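Local coordinates for protein beta-lactamase Mb2281c (Mycobacterium bovis, PDB 3I7J) that probably hydrolyses beta-lactams or related substrates as a serine hydrolase of the beta-lactamase family, at residues Ala47-Val52 against Glu125-Pro130; Trp10-Ala15 against Thr248-Gly253; Gly193-Asn198 against Asn208-His213. One frame throughout, in Å; residues are numbered along the deposited sequence.

Contact 1: residues Ala47-Val52 against Glu125-Pro130; sequences ARAAQV and EAVCEP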
ATOM      1  N   ALA A  47      -0.442  -3.431   6.455  1.00  4.99           N
ATOM      2  CA  ALA A  47       0.914  -3.085   6.880  1.00  7.37           C
ATOM      3  C   ALA A  47       0.880  -2.072   8.024  1.00 12.64           C
ATOM      4  O   ALA A  47       1.644  -2.184   8.985  1.00  5.91           O
ATOM      5  CB  ALA A  47       1.697  -2.512   5.717  1.00  5.50           C
ATOM      6  N   ARG A  48      -0.004  -1.082   7.922  1.00  6.35           N
ATOM      7  CA  ARG A  48      -0.086  -0.073   8.967  1.00  8.90           C
ATOM      8  C   ARG A  48      -0.597  -0.704  10.256  1.00 10.62           C
ATOM      9  O   ARG A  48      -0.197  -0.311  11.359  1.00 10.48           O
ATOM     10  CB  ARG A  48      -1.002   1.073   8.549  1.00  4.49           C
ATOM     11  CG  ARG A  48      -0.882   2.298   9.440  1.00  8.47           C
ATOM     12  CD  ARG A  48       0.529   2.842   9.402  1.00 10.06           C
ATOM     13  NE  ARG A  48       0.558   4.299   9.361  1.00  3.14           N
ATOM     14  CZ  ARG A  48       1.624   4.999   8.999  1.00 13.48           C
ATOM     15  NH1 ARG A  48       1.578   6.321   8.992  1.00 12.87           N
ATOM     16  NH2 ARG A  48       2.736   4.365   8.636  1.00 11.27           N
ATOM     17  N   ALA A  49      -1.482  -1.685  10.113  1.00  7.84           N
ATOM     18  CA  ALA A  49      -2.026  -2.389  11.267  1.00  7.90           C
ATOM     19  C   ALA A  49      -0.902  -3.191  11.933  1.00 17.13           C
ATOM     20  O   ALA A  49      -0.809  -3.242  13.164  1.00 14.46           O
ATOM     21  CB  ALA A  49      -3.154  -3.317  10.830  1.00  6.63           C
ATOM     22  N   ALA A  50      -0.043  -3.807  11.117  1.00 11.38           N
ATOM     23  CA  ALA A  50       1.085  -4.584  11.644  1.00 10.15           C
ATOM     24  C   ALA A  50       2.112  -3.662  12.316  1.00  8.21           C
ATOM     25  O   ALA A  50       2.799  -4.062  13.255  1.00  6.03           O
ATOM     26  CB  ALA A  50       1.754  -5.382  10.527  1.00  5.76           C
ATOM     27  N   GLN A  51       2.213  -2.435  11.812  1.00  8.43           N
ATOM     28  CA  GLN A  51       3.124  -1.450  12.367  1.00 12.45           C
ATOM     29  C   GLN A  51       2.612  -1.013  13.740  1.00 11.87           C
ATOM     30  O   GLN A  51       3.391  -0.850  14.679  1.00 15.66           O
ATOM     31  CB  GLN A  51       3.229  -0.244  11.440  1.00 11.53           C
ATOM     32  CG  GLN A  51       4.091  -0.484  10.206  1.00 11.07           C
ATOM     33  CD  GLN A  51       3.802   0.519   9.107  1.00 12.89           C
ATOM     34  OE1 GLN A  51       3.480   1.672   9.384  1.00 14.33           O
ATOM     35  NE2 GLN A  51       3.919   0.089   7.856  1.00  7.28           N
ATOM     36  N   VAL A  52       1.302  -0.828  13.855  1.00  8.35           N
ATOM     37  CA  VAL A  52       0.714  -0.439  15.125  1.00  8.48           C
ATOM     38  C   VAL A  52       0.938  -1.572  16.133  1.00 16.38           C
ATOM     39  O   VAL A  52       1.244  -1.320  17.295  1.00 13.97           O
ATOM     40  CB  VAL A  52      -0.811  -0.168  14.995  1.00  9.57           C
ATOM     41  CG1 VAL A  52      -1.417   0.077  16.377  1.00  6.30           C
ATOM     42  CG2 VAL A  52      -1.047   1.050  14.105  1.00  3.10           C
ATOM     43  N   GLU A 125      -9.869  -1.469  14.727  1.00 17.89           N
ATOM     44  CA  GLU A 125      -9.532  -0.802  15.975  1.00 16.90           C
ATOM     45  C   GLU A 125      -8.163  -0.144  16.001  1.00  8.27           C
ATOM     46  O   GLU A 125      -7.952   0.829  16.723  1.00 17.45           O
ATOM     47  CB  GLU A 125      -9.631  -1.789  17.145  1.00 13.36           C
ATOM     48  CG  GLU A 125     -10.913  -2.611  17.162  1.00 19.17           C
ATOM     49  CD  GLU A 125     -10.973  -3.594  18.326  1.00 25.78           C
ATOM     50  OE1 GLU A 125      -9.912  -3.912  18.902  1.00 29.03           O
ATOM     51  OE2 GLU A 125     -12.083  -4.058  18.653  1.00 24.48           O
ATOM     52  N   ALA A 126      -7.220  -0.653  15.223  1.00 16.52           N
ATOM     53  CA  ALA A 126      -5.880  -0.077  15.241  1.00 14.17           C
ATOM     54  C   ALA A 126      -5.637   0.997  14.189  1.00 12.94           C
ATOM     55  O   ALA A 126      -4.785   1.870  14.369  1.00 16.48           O
ATOM     56  CB  ALA A 126      -4.845  -1.191  15.087  1.00 17.45           C
ATOM     57  N   VAL A 127      -6.398   0.947  13.104  1.00 17.05           N
ATOM     58  CA  VAL A 127      -6.198   1.885  12.010  1.00 12.60           C
ATOM     59  C   VAL A 127      -7.426   2.660  11.549  1.00 13.75           C
ATOM     60  O   VAL A 127      -7.449   3.883  11.599  1.00 11.57           O
ATOM     61  CB  VAL A 127      -5.622   1.128  10.795  1.00 13.86           C
ATOM     62  CG1 VAL A 127      -5.461   2.066   9.616  1.00  8.30           C
ATOM     63  CG2 VAL A 127      -4.289   0.492  11.173  1.00  5.61           C
ATOM     64  N   CYS A 128      -8.437   1.934  11.089  1.00 10.67           N
ATOM     65  CA  CYS A 128      -9.640   2.549  10.566  1.00 15.73           C
ATOM     66  C   CYS A 128     -10.452   3.389  11.552  1.00 17.96           C
ATOM     67  O   CYS A 128     -10.781   4.539  11.263  1.00 13.96           O
ATOM     68  CB  CYS A 128     -10.507   1.472   9.925  1.00 17.37           C
ATOM     69  SG  CYS A 128      -9.686   0.668   8.520  1.00 21.75           S
ATOM     70  N   GLU A 129     -10.761   2.822  12.711  1.00 18.93           N
ATOM     71  CA  GLU A 129     -11.536   3.513  13.731  1.00 18.66           C
ATOM     72  C   GLU A 129     -10.817   4.787  14.208  1.00 20.90           C
ATOM     73  O   GLU A 129     -11.418   5.859  14.279  1.00 18.23           O
ATOM     74  CB  GLU A 129     -11.779   2.545  14.896  1.00 25.55           C
ATOM     75  CG  GLU A 129     -12.867   2.927  15.882  1.00 32.52           C
ATOM     76  CD  GLU A 129     -12.539   4.179  16.668  1.00 45.16           C
ATOM     77  OE1 GLU A 129     -11.380   4.321  17.125  1.00 49.51           O
ATOM     78  OE2 GLU A 129     -13.449   5.017  16.844  1.00 49.20           O
ATOM     79  N   PRO A 130      -9.516   4.695  14.527  1.00 18.70           N
ATOM     80  CA  PRO A 130      -8.816   5.904  14.983  1.00 19.63           C
ATOM     81  C   PRO A 130      -8.794   7.038  13.955  1.00 19.58           C
ATOM     82  O   PRO A 130      -8.781   8.213  14.322  1.00 21.81           O
ATOM     83  CB  PRO A 130      -7.411   5.395  15.312  1.00 16.56           C
ATOM     84  CG  PRO A 130      -7.657   3.966  15.729  1.00 13.13           C
ATOM     85  CD  PRO A 130      -8.660   3.506  14.673  1.00 17.87           C
TER
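V127, A126, A49 and V52 join two helices of the helical part of the beta-lactamase fold, 42-56 and 119-131. The axes of the two segments come within 8.8 Å, and their N-to-C directions make an angle of 115°. The backbones come nearest at A49 and A126, with their CA atoms 6.0 Å apart. The contact itself is made by V127 on A49 and V52 on A126.

V127 carries one half of the contact with a single methyl. Its CG1 is anti to the backbone N (chi1 177°), which leaves CG2 to reach the other helix. This CG2 lies 3.7 Å from A49 CA, over the backbone of the helix, and 4.0 Å from A49 CB. It also comes near the carbonyl carbon of R48.

V52 carries the other half with both its branches. CG1 meets A126 CB at 3.9 Å, and CG2 lies 3.8 Å from A126 O. The side-chain atoms that meet are all carbons. The contact falls at a wider pi-type turn at 125-128.

R48 adds its CG beside V127, but its guanidinium leads away. There NH2 gives a hydrogen bond of 2.9 Å to Q51 OE1, in the carbonyl plane. NE of R48 forms a salt bridge with D162, and NE2 of Q51 bonds to L202 O, so both polar ends are held.

In this beta-lactamase-type fold, helix 42-56 starts just after the serine of an SxxK pattern, probably the nucleophile.

Contact 2: residues Trp10-Ala15 against Thr248-Gly253; sequences WPVPAA and TARDFG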
ATOM      1  N   TRP A  10     -11.404   8.634 -19.035  1.00 25.27           N
ATOM      2  CA  TRP A  10     -10.811   7.307 -18.862  1.00 21.95           C
ATOM      3  C   TRP A  10     -11.755   6.201 -19.300  1.00 18.90           C
ATOM      4  O   TRP A  10     -12.965   6.278 -19.086  1.00 22.08           O
ATOM      5  CB  TRP A  10     -10.421   7.076 -17.399  1.00 25.82           C
ATOM      6  CG  TRP A  10      -9.096   7.660 -17.010  1.00 20.27           C
ATOM      7  CD1 TRP A  10      -8.439   8.687 -17.624  1.00 21.83           C
ATOM      8  CD2 TRP A  10      -8.299   7.295 -15.877  1.00 22.75           C
ATOM      9  NE1 TRP A  10      -7.286   8.987 -16.945  1.00 20.37           N
ATOM     10  CE2 TRP A  10      -7.175   8.149 -15.866  1.00 23.14           C
ATOM     11  CE3 TRP A  10      -8.426   6.329 -14.865  1.00 13.88           C
ATOM     12  CZ2 TRP A  10      -6.180   8.071 -14.879  1.00 23.75           C
ATOM     13  CZ3 TRP A  10      -7.440   6.252 -13.887  1.00 19.56           C
ATOM     14  CH2 TRP A  10      -6.331   7.118 -13.902  1.00 16.66           C
ATOM     15  N   PRO A  11     -11.208   5.155 -19.929  1.00 16.18           N
ATOM     16  CA  PRO A  11     -12.006   4.024 -20.397  1.00 16.26           C
ATOM     17  C   PRO A  11     -12.338   3.057 -19.262  1.00 19.42           C
ATOM     18  O   PRO A  11     -11.957   1.888 -19.299  1.00 19.34           O
ATOM     19  CB  PRO A  11     -11.105   3.393 -21.452  1.00 15.22           C
ATOM     20  CG  PRO A  11      -9.743   3.609 -20.871  1.00 20.28           C
ATOM     21  CD  PRO A  11      -9.816   5.048 -20.407  1.00 12.40           C
ATOM     22  N   VAL A  12     -13.050   3.551 -18.254  1.00 18.13           N
ATOM     23  CA  VAL A  12     -13.437   2.739 -17.107  1.00 21.53           C
ATOM     24  C   VAL A  12     -14.919   2.973 -16.794  1.00 22.22           C
ATOM     25  O   VAL A  12     -15.445   4.049 -17.046  1.00 28.62           O
ATOM     26  CB  VAL A  12     -12.609   3.120 -15.860  1.00 19.26           C
ATOM     27  CG1 VAL A  12     -11.127   3.018 -16.173  1.00 13.58           C
ATOM     28  CG2 VAL A  12     -12.969   4.531 -15.416  1.00 14.00           C
ATOM     29  N   PRO A  13     -15.608   1.964 -16.236  1.00 21.12           N
ATOM     30  CA  PRO A  13     -17.033   2.071 -15.893  1.00 16.57           C
ATOM     31  C   PRO A  13     -17.310   3.154 -14.847  1.00 25.02           C
ATOM     32  O   PRO A  13     -18.399   3.724 -14.803  1.00 19.05           O
ATOM     33  CB  PRO A  13     -17.368   0.671 -15.379  1.00 21.70           C
ATOM     34  CG  PRO A  13     -16.400  -0.210 -16.125  1.00 17.85           C
ATOM     35  CD  PRO A  13     -15.120   0.590 -16.018  1.00 20.95           C
ATOM     36  N   ALA A  14     -16.319   3.422 -14.003  1.00 21.01           N
ATOM     37  CA  ALA A  14     -16.438   4.434 -12.954  1.00 24.82           C
ATOM     38  C   ALA A  14     -15.089   4.644 -12.274  1.00 28.22           C
ATOM     39  O   ALA A  14     -14.270   3.723 -12.183  1.00 21.62           O
ATOM     40  CB  ALA A  14     -17.478   4.009 -11.917  1.00 18.46           C
ATOM     41  N   ALA A  15     -14.869   5.862 -11.792  1.00 26.54           N
ATOM     42  CA  ALA A  15     -13.625   6.201 -11.112  1.00 20.84           C
ATOM     43  C   ALA A  15     -13.828   7.356 -10.145  1.00 17.56           C
ATOM     44  O   ALA A  15     -14.782   8.118 -10.272  1.00 12.55           O
ATOM     45  CB  ALA A  15     -12.545   6.559 -12.137  1.00 22.12           C
ATOM     46  N   THR A 248     -10.790   2.914  -9.505  1.00 17.96           N
ATOM     47  CA  THR A 248     -11.633   2.726 -10.682  1.00 13.35           C
ATOM     48  C   THR A 248     -12.290   1.352 -10.648  1.00 22.49           C
ATOM     49  O   THR A 248     -11.870   0.457  -9.904  1.00 16.08           O
ATOM     50  CB  THR A 248     -10.841   2.812 -12.003  1.00 15.47           C
ATOM     51  OG1 THR A 248     -10.202   1.554 -12.271  1.00 18.48           O
ATOM     52  CG2 THR A 248      -9.792   3.908 -11.929  1.00  8.48           C
ATOM     53  N   ALA A 249     -13.324   1.201 -11.469  1.00 24.22           N
ATOM     54  CA  ALA A 249     -14.072  -0.043 -11.569  1.00 22.26           C
ATOM     55  C   ALA A 249     -13.609  -0.891 -12.753  1.00 22.71           C
ATOM     56  O   ALA A 249     -14.404  -1.603 -13.366  1.00 27.96           O
ATOM     57  CB  ALA A 249     -15.563   0.261 -11.695  1.00 25.37           C
ATOM     58  N   ARG A 250     -12.326  -0.803 -13.083  1.00 19.28           N
ATOM     59  CA  ARG A 250     -11.773  -1.596 -14.175  1.00 14.03           C
ATOM     60  C   ARG A 250     -10.446  -2.203 -13.735  1.00 17.97           C
ATOM     61  O   ARG A 250      -9.549  -1.491 -13.283  1.00 20.26           O
ATOM     62  CB  ARG A 250     -11.549  -0.741 -15.423  1.00  9.49           C
ATOM     63  CG  ARG A 250     -11.126  -1.565 -16.634  1.00 16.27           C
ATOM     64  CD  ARG A 250     -10.920  -0.713 -17.881  1.00 15.25           C
ATOM     65  NE  ARG A 250     -10.490  -1.531 -19.008  1.00 18.39           N
ATOM     66  CZ  ARG A 250     -10.156  -1.053 -20.202  1.00 20.42           C
ATOM     67  NH1 ARG A 250     -10.202   0.251 -20.440  1.00 27.56           N
ATOM     68  NH2 ARG A 250      -9.772  -1.883 -21.162  1.00 15.64           N
ATOM     69  N   ASP A 251     -10.329  -3.519 -13.869  1.00 16.54           N
ATOM     70  CA  ASP A 251      -9.113  -4.206 -13.474  1.00 14.05           C
ATOM     71  C   ASP A 251      -7.898  -3.667 -14.219  1.00 14.84           C
ATOM     72  O   ASP A 251      -8.002  -3.239 -15.366  1.00 13.22           O
ATOM     73  CB  ASP A 251      -9.243  -5.716 -13.717  1.00 20.44           C
ATOM     74  CG  ASP A 251     -10.294  -6.363 -12.836  1.00 19.65           C
ATOM     75  OD1 ASP A 251     -10.551  -5.854 -11.723  1.00 26.35           O
ATOM     76  OD2 ASP A 251     -10.866  -7.396 -13.245  1.00 29.64           O
ATOM     77  N   PHE A 252      -6.751  -3.686 -13.544  1.00 13.49           N
ATOM     78  CA  PHE A 252      -5.487  -3.214 -14.104  1.00 13.38           C
ATOM     79  C   PHE A 252      -5.209  -3.868 -15.451  1.00 14.55           C
ATOM     80  O   PHE A 252      -5.496  -5.046 -15.639  1.00 21.11           O
ATOM     81  CB  PHE A 252      -4.350  -3.555 -13.146  1.00 12.57           C
ATOM     82  CG  PHE A 252      -3.002  -3.114 -13.626  1.00 13.29           C
ATOM     83  CD1 PHE A 252      -2.633  -1.782 -13.562  1.00 19.87           C
ATOM     84  CD2 PHE A 252      -2.093  -4.030 -14.135  1.00 19.35           C
ATOM     85  CE1 PHE A 252      -1.373  -1.368 -13.999  1.00 12.68           C
ATOM     86  CE2 PHE A 252      -0.829  -3.623 -14.575  1.00 14.10           C
ATOM     87  CZ  PHE A 252      -0.474  -2.295 -14.504  1.00 13.34           C
ATOM     88  N   GLY A 253      -4.635  -3.106 -16.379  1.00 15.29           N
ATOM     89  CA  GLY A 253      -4.322  -3.635 -17.699  1.00 16.38           C
ATOM     90  C   GLY A 253      -3.500  -2.635 -18.499  1.00 24.51           C
ATOM     91  O   GLY A 253      -3.032  -1.639 -17.946  1.00 23.89           O
TER
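A15 and T248 form an antiparallel non-hydrogen-bonded pair where strands 15-21 and 242-248 come side by side. Their CA atoms are 4.0 Å apart. This is the tight end of the contact. A249 N gives a hydrogen bond of 2.8 Å to A14 O, and the donor is tilted 19° from the carbonyl plane. T248 CA also approaches A14 O at 3.2 Å, as a CA-H...O contact.

The side chain of T248 splits its work. CG2 packs against A15 CB at 3.8 Å and touches the edge of the W10 ring near its plane, 3.9 Å from CZ3. OG1 takes the position between backbone N and carbonyl carbon (chi1 82°). From there it accepts from R250 N in an ST turn and is also hydrogen-bonded to G231 O.

The other end is looser and nearer solvent. P11 and P13 are exposed, and P13 rests CD on A249 O at 3.5 Å. R250 runs extended past V12, whose CG1 lies 3.9 Å from R250 CB. R250 NH1 gives P11 O a hydrogen bond of 2.7 Å, on a lone pair in the carbonyl plane, though the bond is bent (138° at the hydrogen). W255 makes a cation-pi contact with R250.

The positive guanidinium thus satisfies the carbonyl of P11, the centre of an inverse gamma turn. Its charge would probably strengthen this bond at a partly solvated edge.

Contact 3: residues Gly193-Asn198 against Asn208-His213; sequences GVQRPN and NSKSPH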
ATOM      1  N   GLY A 193       7.040  -6.098 -14.666  1.00 10.94           N
ATOM      2  CA  GLY A 193       8.232  -6.902 -14.891  1.00  9.60           C
ATOM      3  C   GLY A 193       9.368  -6.735 -13.900  1.00 10.82           C
ATOM      4  O   GLY A 193       9.222  -6.077 -12.865  1.00  9.68           O
ATOM      5  N   VAL A 194      10.503  -7.351 -14.224  1.00 11.61           N
ATOM      6  CA  VAL A 194      11.695  -7.294 -13.390  1.00 15.02           C
ATOM      7  C   VAL A 194      12.118  -5.860 -13.111  1.00 18.17           C
ATOM      8  O   VAL A 194      12.062  -4.998 -13.991  1.00 15.18           O
ATOM      9  CB  VAL A 194      12.901  -8.007 -14.058  1.00 24.20           C
ATOM     10  CG1 VAL A 194      14.119  -7.957 -13.136  1.00 26.36           C
ATOM     11  CG2 VAL A 194      12.546  -9.446 -14.381  1.00 25.18           C
ATOM     12  N   GLN A 195      12.539  -5.611 -11.874  1.00 12.84           N
ATOM     13  CA  GLN A 195      13.009  -4.288 -11.462  1.00 17.72           C
ATOM     14  C   GLN A 195      14.301  -4.481 -10.677  1.00 12.06           C
ATOM     15  O   GLN A 195      14.392  -5.362  -9.819  1.00 15.79           O
ATOM     16  CB  GLN A 195      11.951  -3.585 -10.598  1.00  8.47           C
ATOM     17  CG  GLN A 195      10.649  -3.284 -11.343  1.00 14.46           C
ATOM     18  CD  GLN A 195      10.803  -2.210 -12.411  1.00 11.08           C
ATOM     19  OE1 GLN A 195      10.087  -2.202 -13.415  1.00 19.39           O
ATOM     20  NE2 GLN A 195      11.724  -1.296 -12.194  1.00  9.05           N
ATOM     21  N   ARG A 196      15.306  -3.667 -10.990  1.00 15.64           N
ATOM     22  CA  ARG A 196      16.607  -3.758 -10.324  1.00 14.20           C
ATOM     23  C   ARG A 196      17.033  -2.409  -9.759  1.00 15.34           C
ATOM     24  O   ARG A 196      17.549  -1.566 -10.482  1.00 22.59           O
ATOM     25  CB  ARG A 196      17.678  -4.232 -11.304  1.00 20.19           C
ATOM     26  CG  ARG A 196      17.382  -5.550 -11.997  1.00 20.65           C
ATOM     27  CD  ARG A 196      18.467  -5.873 -13.024  1.00 30.86           C
ATOM     28  NE  ARG A 196      18.136  -7.062 -13.805  1.00 26.56           N
ATOM     29  CZ  ARG A 196      18.001  -8.272 -13.282  1.00 27.51           C
ATOM     30  NH1 ARG A 196      18.178  -8.451 -11.980  1.00 20.08           N
ATOM     31  NH2 ARG A 196      17.664  -9.299 -14.055  1.00 30.62           N
ATOM     32  N   PRO A 197      16.841  -2.194  -8.450  1.00 14.91           N
ATOM     33  CA  PRO A 197      16.251  -3.155  -7.517  1.00 10.90           C
ATOM     34  C   PRO A 197      14.738  -2.972  -7.392  1.00 12.28           C
ATOM     35  O   PRO A 197      14.183  -1.988  -7.884  1.00 16.64           O
ATOM     36  CB  PRO A 197      16.972  -2.833  -6.214  1.00 17.07           C
ATOM     37  CG  PRO A 197      17.032  -1.327  -6.265  1.00  9.95           C
ATOM     38  CD  PRO A 197      17.393  -1.033  -7.722  1.00 16.57           C
ATOM     39  N   ASN A 198      14.074  -3.920  -6.738  1.00  8.08           N
ATOM     40  CA  ASN A 198      12.628  -3.840  -6.536  1.00 12.81           C
ATOM     41  C   ASN A 198      12.421  -3.512  -5.059  1.00 11.85           C
ATOM     42  O   ASN A 198      12.003  -4.349  -4.275  1.00  9.91           O
ATOM     43  CB  ASN A 198      11.949  -5.170  -6.906  1.00 11.17           C
ATOM     44  CG  ASN A 198      10.432  -5.048  -6.977  1.00  8.91           C
ATOM     45  OD1 ASN A 198       9.900  -3.958  -7.148  1.00  9.17           O
ATOM     46  ND2 ASN A 198       9.737  -6.167  -6.860  1.00  4.13           N
ATOM     47  N   ASN A 208      11.523   4.251  -5.817  1.00 17.52           N
ATOM     48  CA  ASN A 208      12.940   4.326  -6.116  1.00 18.20           C
ATOM     49  C   ASN A 208      12.975   4.890  -7.530  1.00 18.48           C
ATOM     50  O   ASN A 208      12.419   5.958  -7.778  1.00 15.87           O
ATOM     51  CB  ASN A 208      13.572   2.939  -6.072  1.00 17.25           C
ATOM     52  CG  ASN A 208      15.071   2.987  -6.201  1.00 26.12           C
ATOM     53  OD1 ASN A 208      15.760   3.551  -5.356  1.00 23.86           O
ATOM     54  ND2 ASN A 208      15.591   2.401  -7.270  1.00 37.22           N
ATOM     55  N   SER A 209      13.598   4.178  -8.461  1.00 12.39           N
ATOM     56  CA  SER A 209      13.651   4.649  -9.843  1.00 21.35           C
ATOM     57  C   SER A 209      13.206   3.557 -10.817  1.00 11.58           C
ATOM     58  O   SER A 209      13.739   3.441 -11.919  1.00 20.40           O
ATOM     59  CB  SER A 209      15.070   5.129 -10.185  1.00 15.49           C
ATOM     60  OG  SER A 209      16.023   4.103  -9.954  1.00 39.60           O
ATOM     61  N   LYS A 210      12.222   2.766 -10.397  1.00 15.21           N
ATOM     62  CA  LYS A 210      11.676   1.678 -11.203  1.00  8.13           C
ATOM     63  C   LYS A 210      11.100   2.208 -12.506  1.00 18.40           C
ATOM     64  O   LYS A 210      10.568   3.322 -12.568  1.00 15.76           O
ATOM     65  CB  LYS A 210      10.583   0.939 -10.427  1.00 15.51           C
ATOM     66  CG  LYS A 210      11.092   0.179  -9.216  1.00 15.33           C
ATOM     67  CD  LYS A 210       9.949  -0.367  -8.372  1.00 10.43           C
ATOM     68  CE  LYS A 210      10.452  -0.808  -6.996  1.00 11.80           C
ATOM     69  NZ  LYS A 210       9.349  -1.357  -6.159  1.00  6.73           N
ATOM     70  N   SER A 211      11.199   1.395 -13.547  1.00 13.69           N
ATOM     71  CA  SER A 211      10.715   1.793 -14.855  1.00 17.30           C
ATOM     72  C   SER A 211      10.558   0.567 -15.735  1.00 13.84           C
ATOM     73  O   SER A 211      11.466  -0.248 -15.834  1.00 15.67           O
ATOM     74  CB  SER A 211      11.710   2.764 -15.499  1.00 15.64           C
ATOM     75  OG  SER A 211      11.287   3.158 -16.790  1.00 21.60           O
ATOM     76  N   PRO A 212       9.388   0.407 -16.368  1.00 15.15           N
ATOM     77  CA  PRO A 212       8.243   1.316 -16.277  1.00 14.84           C
ATOM     78  C   PRO A 212       7.621   1.187 -14.886  1.00 19.48           C
ATOM     79  O   PRO A 212       7.943   0.252 -14.154  1.00 17.56           O
ATOM     80  CB  PRO A 212       7.327   0.813 -17.383  1.00 10.68           C
ATOM     81  CG  PRO A 212       7.551  -0.661 -17.333  1.00 13.37           C
ATOM     82  CD  PRO A 212       9.059  -0.772 -17.186  1.00 14.19           C
ATOM     83  N   HIS A 213       6.739   2.116 -14.522  1.00 17.79           N
ATOM     84  CA  HIS A 213       6.107   2.089 -13.199  1.00 19.19           C
ATOM     85  C   HIS A 213       4.706   2.688 -13.256  1.00 20.77           C
ATOM     86  O   HIS A 213       4.329   3.292 -14.259  1.00 17.71           O
ATOM     87  CB  HIS A 213       6.960   2.881 -12.197  1.00  7.06           C
ATOM     88  CG  HIS A 213       6.685   2.539 -10.762  1.00 20.03           C
ATOM     89  ND1 HIS A 213       6.934   1.290 -10.240  1.00 18.62           N
ATOM     90  CD2 HIS A 213       6.181   3.279  -9.746  1.00  8.07           C
ATOM     91  CE1 HIS A 213       6.595   1.274  -8.962  1.00 15.28           C
ATOM     92  NE2 HIS A 213       6.136   2.467  -8.638  1.00 14.89           N
TER
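K210 and N198 join the chain after strand 193-195 to the loop after strand 205-206. K210 leaves its backbone with CG anti to the carbonyl carbon (chi1 -67°). Beyond CG the chain is fully extended, which carries NZ to the side chain of N198.

The CB of N198 points away from the loop, but CG is anti to the backbone N (chi1 -169°), and the amide returns toward K210. NZ gives a hydrogen bond of 2.8 Å to OD1, tilted 29° from the carbonyl plane. K210 CE also comes within 3.2 Å of N198 OD1, so the amide oxygen lies alongside the end of the chain. NZ has further partners: a salt bridge to E205 and a hydrogen bond to D199 O. The carboxylate probably keeps the buried lysine charged.

Q195 also packs on K210. Its chain bends at chi2 and crosses K210 at about a right angle. CB and CG of Q195 each lie 4.1 Å from K210 CG, and Q195 CD lies 3.7 Å from K210 CB. The end group of Q195 also approaches the backbone of S211 and P212.

Both P197 and P212 follow cis peptide bonds, one in each segment. CG and CD of P197 approach the end of the N208 side chain, crossing it at about a right angle.

The bend after a two-stranded hairpin, 187-189 with 193-195, is thus tied by a buried lysine to a loop beside the six-stranded sheet of the beta-lactamase-type fold. N198 lies near, without touching, the probable SxxK site.

The contacts lie in separate parts of one beta-lactamase-type chain. Contact 1 joins two helices. Contact 2 lies at one end of the neighbouring strands 15-21 and 242-248, the first and last of the six-stranded sheet in chain order. The segments of contacts 1 and 3 both fall within the span that contact 2 brings together. Contacts 1 and 3 lie on opposite sides of the chain centre, with centres 29 Å apart. Contacts 2 and 3 come nearest, about 7 Å between nearest atoms, but do not touch. Helix 42-56 of contact 1 begins by an SxxK pattern, consistent with a serine hydrolase site. N198 of contact 3 lies near those residues without touching them.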